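Local coordinates for transcription regulator AmtR (Mycobacterium smegmatis, PDB 5E57), which acts as a TetR-family transcription regulator associated with nitrogen regulation, probably binding DNA through a helix-turn-helix motif, at residues E126-S129 and A130-L134; D188-F191 and A192-A195. All coordinates share one frame; numbering follows the deposited sequence.

Interaction 1 (E126-S129 and A130-L134); sequences ELRS and AYRSL
Four successive i-to-i+4 backbone hydrogen bonds run from the amides of Ala-130 to Ser-133 back to the carbonyls of Glu-126 to Ser-129, the marks of an uninterrupted alpha-helix. Tyr-131 N reaches Leu-127 O at 2.9 Å. This spacing brings Leu-127 alongside Tyr-131 and Arg-128 alongside Arg-132. On the buried side, CG of the leucine lies in the plane of the tyrosine ring, at the edge carrying CD2 and CE2, and Leu-127 CD1 comes within 3.9 Å of Tyr-131 CE2. The ring also packs on Leu-85 and Leu-88 of helix 82-98, and its hydroxyl is hydrogen-bonded to Asp-92.

Arg-128 is extended from CG to NE, whereas Arg-132 bends at chi3 (-58°), which turns the edge of its guanidinium toward the Arg-128 group. Arg-132 NH2 lies 3.4 Å from Arg-128 NH2, a close approach of like charges and not a bond. The two planes are 55° apart. Acidic groups gather them: Asp-150 binds Arg-128, Asp-149 binds Arg-132, and Asp-166 of the second subunit takes Arg-128 NH2.

On the exposed side, one water donates to Ser-129 O at 2.8 Å and is also bonded to Ser-133 OG; a second water bridges the two serine hydroxyls. In this helical region beyond the predicted helix-turn-helix, consistent with a TetR-family ligand-binding domain, one helix segment thus presents a largely apolar face, its one hydroxyl held by Asp-92, hydrated serines, and a cationic pair whose closeness is probably offset by aspartates, one across the dimer interface.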
loop_
_atom_site.group_PDB
_atom_site.type_symbol
_atom_site.label_atom_id
_atom_site.label_comp_id
_atom_site.label_asym_id
_atom_site.label_seq_id
_atom_site.Cartn_x
_atom_site.Cartn_y
_atom_site.Cartn_z
ATOM N N GLU A 126 5.327 -7.280 14.435
ATOM C CA GLU A 126 5.647 -8.731 14.583
ATOM C C GLU A 126 5.201 -9.555 13.375
ATOM O O GLU A 126 5.856 -10.538 12.954
ATOM C CB GLU A 126 4.891 -9.329 15.784
ATOM C CG GLU A 126 5.648 -9.405 17.075
ATOM C CD GLU A 126 4.749 -9.833 18.255
ATOM O OE1 GLU A 126 3.969 -10.815 18.149
ATOM O OE2 GLU A 126 4.818 -9.167 19.301
ATOM N N LEU A 127 4.074 -9.172 12.792
ATOM C CA LEU A 127 3.653 -9.854 11.566
ATOM C C LEU A 127 4.657 -9.590 10.482
ATOM O O LEU A 127 5.134 -10.533 9.741
ATOM C CB LEU A 127 2.283 -9.381 11.128
ATOM C CG LEU A 127 1.713 -10.110 9.930
ATOM C CD1 LEU A 127 1.685 -11.618 10.101
ATOM C CD2 LEU A 127 0.333 -9.569 9.608
ATOM N N ARG A 128 5.003 -8.299 10.394
ATOM C CA ARG A 128 5.998 -7.862 9.425
ATOM C C ARG A 128 7.323 -8.575 9.611
ATOM O O ARG A 128 7.980 -8.992 8.631
ATOM C CB ARG A 128 6.163 -6.346 9.464
ATOM C CG ARG A 128 7.211 -5.780 8.537
ATOM C CD ARG A 128 7.432 -4.303 8.725
ATOM N NE ARG A 128 8.414 -3.753 7.795
ATOM C CZ ARG A 128 9.060 -2.584 7.979
ATOM N NH1 ARG A 128 8.782 -1.804 8.986
ATOM N NH2 ARG A 128 9.881 -2.124 7.077
ATOM N N SER A 129 7.704 -8.740 10.869
ATOM C CA SER A 129 8.973 -9.365 11.185
ATOM C C SER A 129 8.897 -10.856 10.852
ATOM O O SER A 129 9.907 -11.458 10.392
ATOM C CB SER A 129 9.316 -9.107 12.670
ATOM O OG SER A 129 10.406 -9.915 13.065
ATOM N N ALA A 130 7.715 -11.478 11.032
ATOM C CA ALA A 130 7.601 -12.849 10.685
ATOM C C ALA A 130 7.762 -13.036 9.199
ATOM O O ALA A 130 8.398 -13.966 8.746
ATOM C CB ALA A 130 6.287 -13.418 11.149
ATOM N N TYR A 131 7.125 -12.186 8.413
ATOM C CA TYR A 131 7.272 -12.258 6.978
ATOM C C TYR A 131 8.699 -12.127 6.568
ATOM O O TYR A 131 9.173 -12.852 5.699
ATOM C CB TYR A 131 6.462 -11.130 6.282
ATOM C CG TYR A 131 5.015 -11.458 5.932
ATOM C CD1 TYR A 131 4.697 -12.060 4.739
ATOM C CD2 TYR A 131 3.953 -11.048 6.748
ATOM C CE1 TYR A 131 3.382 -12.306 4.374
ATOM C CE2 TYR A 131 2.648 -11.295 6.386
ATOM C CZ TYR A 131 2.364 -11.932 5.197
ATOM O OH TYR A 131 1.019 -12.181 4.852
ATOM N N ARG A 132 9.401 -11.150 7.156
ATOM C CA ARG A 132 10.752 -10.892 6.715
ATOM C C ARG A 132 11.687 -12.107 7.006
ATOM O O ARG A 132 12.595 -12.410 6.185
ATOM C CB ARG A 132 11.275 -9.610 7.409
ATOM C CG ARG A 132 12.654 -9.219 6.972
ATOM C CD ARG A 132 13.328 -8.218 7.878
ATOM N NE ARG A 132 12.494 -7.011 7.953
ATOM C CZ ARG A 132 12.459 -6.019 7.052
ATOM N NH1 ARG A 132 13.225 -6.030 5.957
ATOM N NH2 ARG A 132 11.647 -4.983 7.267
ATOM N N SER A 133 11.481 -12.757 8.164
ATOM C CA SER A 133 12.203 -13.979 8.486
ATOM C C SER A 133 11.936 -15.053 7.491
ATOM O O SER A 133 12.873 -15.622 7.012
ATOM C CB SER A 133 11.848 -14.554 9.871
ATOM O OG SER A 133 12.126 -13.591 10.866
ATOM N N LEU A 134 10.660 -15.374 7.208
ATOM C CA LEU A 134 10.372 -16.387 6.193
ATOM C C LEU A 134 10.958 -15.994 4.868
ATOM O O LEU A 134 11.624 -16.808 4.210
ATOM C CB LEU A 134 8.879 -16.619 6.004
ATOM C CG LEU A 134 8.218 -17.215 7.204
ATOM C CD1 LEU A 134 6.723 -17.068 7.067
ATOM C CD2 LEU A 134 8.640 -18.683 7.348
HETATM O O HOH W 1 12.600 -10.773 10.937
HETATM O O HOH W 2 9.992 -12.943 13.281
#

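Interaction 2 (D188-F191 and A192-A195); sequences DGDF and AELA
The chain passes from loop into helix at Asp-190, whose carbonyl O accepts from Leu-194 N at 3.0 Å; Phe-191 O repeats the pattern with Ala-195 N at 2.9 Å. These bonds open the first turn of helix 191-202, and Asp-190 is its N-cap.

The cap is made by one carboxylate oxygen. With CG anti to the backbone N of Asp-190 (chi1 172°), the carboxylate turns toward the first-turn amides. Glu-193 N donates to Asp-190 OD2 at 3.1 Å, along a nearly straight line of 169° that approaches from above the carboxylate plane. A weak, strongly bent bond to the same OD2 comes from Ala-192 N. The other oxygen, Asp-190 OD1, packs against Glu-193 CB at 3.2 Å. The Glu-193 chain bends at chi2, while its carboxylate end stays apart: Glu-193 OE1 is 5.2 Å from Asp-190 OD1. A negative group at this end probably interacts favourably with the helix dipole as well as satisfying amides that have no preceding turn to bind.

Past the cap the contact becomes apolar. Phe-191 CD1 approaches Leu-194 CD2 obliquely at 4.2 Å, three residues further on. Phe-191 meets Phe-187 edge-to-face and rests on Glu-179, Leu-182 and Arg-183 of helix 173-183. Leu-194 reaches Pro-83 and His-86 on helix 82-98, while Ala-192 and Ala-195 abut Ala-211 of helix 210-216. The start of helix 191-202 is thus packed among three helices of this all-helical fold.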
loop_
_atom_site.group_PDB
_atom_site.type_symbol
_atom_site.label_atom_id
_atom_site.label_comp_id
_atom_site.label_asym_id
_atom_site.label_seq_id
_atom_site.Cartn_x
_atom_site.Cartn_y
_atom_site.Cartn_z
ATOM N N ASP A 188 12.040 -19.297 -8.541
ATOM C CA ASP A 188 11.663 -19.674 -9.915
ATOM C C ASP A 188 11.183 -21.136 -9.990
ATOM O O ASP A 188 11.200 -21.711 -11.054
ATOM C CB ASP A 188 12.852 -19.462 -10.895
ATOM N N GLY A 189 10.809 -21.744 -8.867
ATOM C CA GLY A 189 10.350 -23.111 -8.864
ATOM C C GLY A 189 9.034 -23.315 -9.575
ATOM O O GLY A 189 8.686 -22.554 -10.464
ATOM N N ASP A 190 8.276 -24.313 -9.141
ATOM C CA ASP A 190 7.045 -24.721 -9.839
ATOM C C ASP A 190 5.780 -24.191 -9.175
ATOM O O ASP A 190 5.300 -24.771 -8.198
ATOM C CB ASP A 190 6.968 -26.254 -9.874
ATOM C CG ASP A 190 5.625 -26.786 -10.403
ATOM O OD1 ASP A 190 5.473 -28.027 -10.413
ATOM O OD2 ASP A 190 4.713 -26.011 -10.792
ATOM N N PHE A 191 5.168 -23.170 -9.770
ATOM C CA PHE A 191 4.076 -22.469 -9.097
ATOM C C PHE A 191 2.810 -23.196 -9.054
ATOM O O PHE A 191 2.012 -22.970 -8.175
ATOM C CB PHE A 191 3.852 -21.090 -9.694
ATOM C CG PHE A 191 4.972 -20.137 -9.397
ATOM C CD1 PHE A 191 4.998 -19.446 -8.202
ATOM C CD2 PHE A 191 6.012 -19.984 -10.280
ATOM C CE1 PHE A 191 6.026 -18.597 -7.900
ATOM C CE2 PHE A 191 7.049 -19.114 -9.993
ATOM C CZ PHE A 191 7.041 -18.402 -8.807
ATOM N N ALA A 192 2.593 -24.131 -9.961
ATOM C CA ALA A 192 1.401 -24.979 -9.838
ATOM C C ALA A 192 1.502 -25.918 -8.642
ATOM O O ALA A 192 0.582 -26.058 -7.790
ATOM C CB ALA A 192 1.223 -25.791 -11.111
ATOM N N GLU A 193 2.626 -26.600 -8.560
ATOM C CA GLU A 193 2.877 -27.444 -7.380
ATOM C C GLU A 193 2.731 -26.635 -6.052
ATOM O O GLU A 193 2.098 -27.076 -5.101
ATOM C CB GLU A 193 4.291 -28.069 -7.485
ATOM C CG GLU A 193 4.683 -28.982 -6.335
ATOM C CD GLU A 193 5.174 -28.207 -5.119
ATOM O OE1 GLU A 193 5.478 -26.988 -5.269
ATOM O OE2 GLU A 193 5.248 -28.801 -4.013
ATOM N N LEU A 194 3.378 -25.471 -6.013
ATOM C CA LEU A 194 3.360 -24.615 -4.858
ATOM C C LEU A 194 1.909 -24.242 -4.518
ATOM O O LEU A 194 1.427 -24.436 -3.370
ATOM C CB LEU A 194 4.245 -23.398 -5.147
ATOM C CG LEU A 194 4.390 -22.368 -4.024
ATOM C CD1 LEU A 194 4.918 -23.040 -2.761
ATOM C CD2 LEU A 194 5.325 -21.226 -4.394
ATOM N N ALA A 195 1.164 -23.777 -5.526
ATOM C CA ALA A 195 -0.234 -23.447 -5.273
ATOM C C ALA A 195 -0.945 -24.576 -4.716
ATOM O O ALA A 195 -1.802 -24.395 -3.859
ATOM C CB ALA A 195 -0.993 -22.973 -6.534
#

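In the fold
The two contacts come in series along the chain, interaction 1 closing before interaction 2 opens. Their centres lie 22 Å apart and their nearest atoms about 12 Å apart, with no direct touch. Interaction 1 occupies the middle of the long helix 118-142, whereas interaction 2 marks the beginning of helix 191-202, farther from the centre of the chain. Helix 82-98 is common to both, since side chains from each contact pack on it. Both lie in the helical part beyond the predicted DNA-binding motif (residues 30-49); interaction 1 reaches the second subunit, consistent with the dimeric ligand-binding domain of the TetR family, while interaction 2 caps a peripheral helix untouched there by the partner chain.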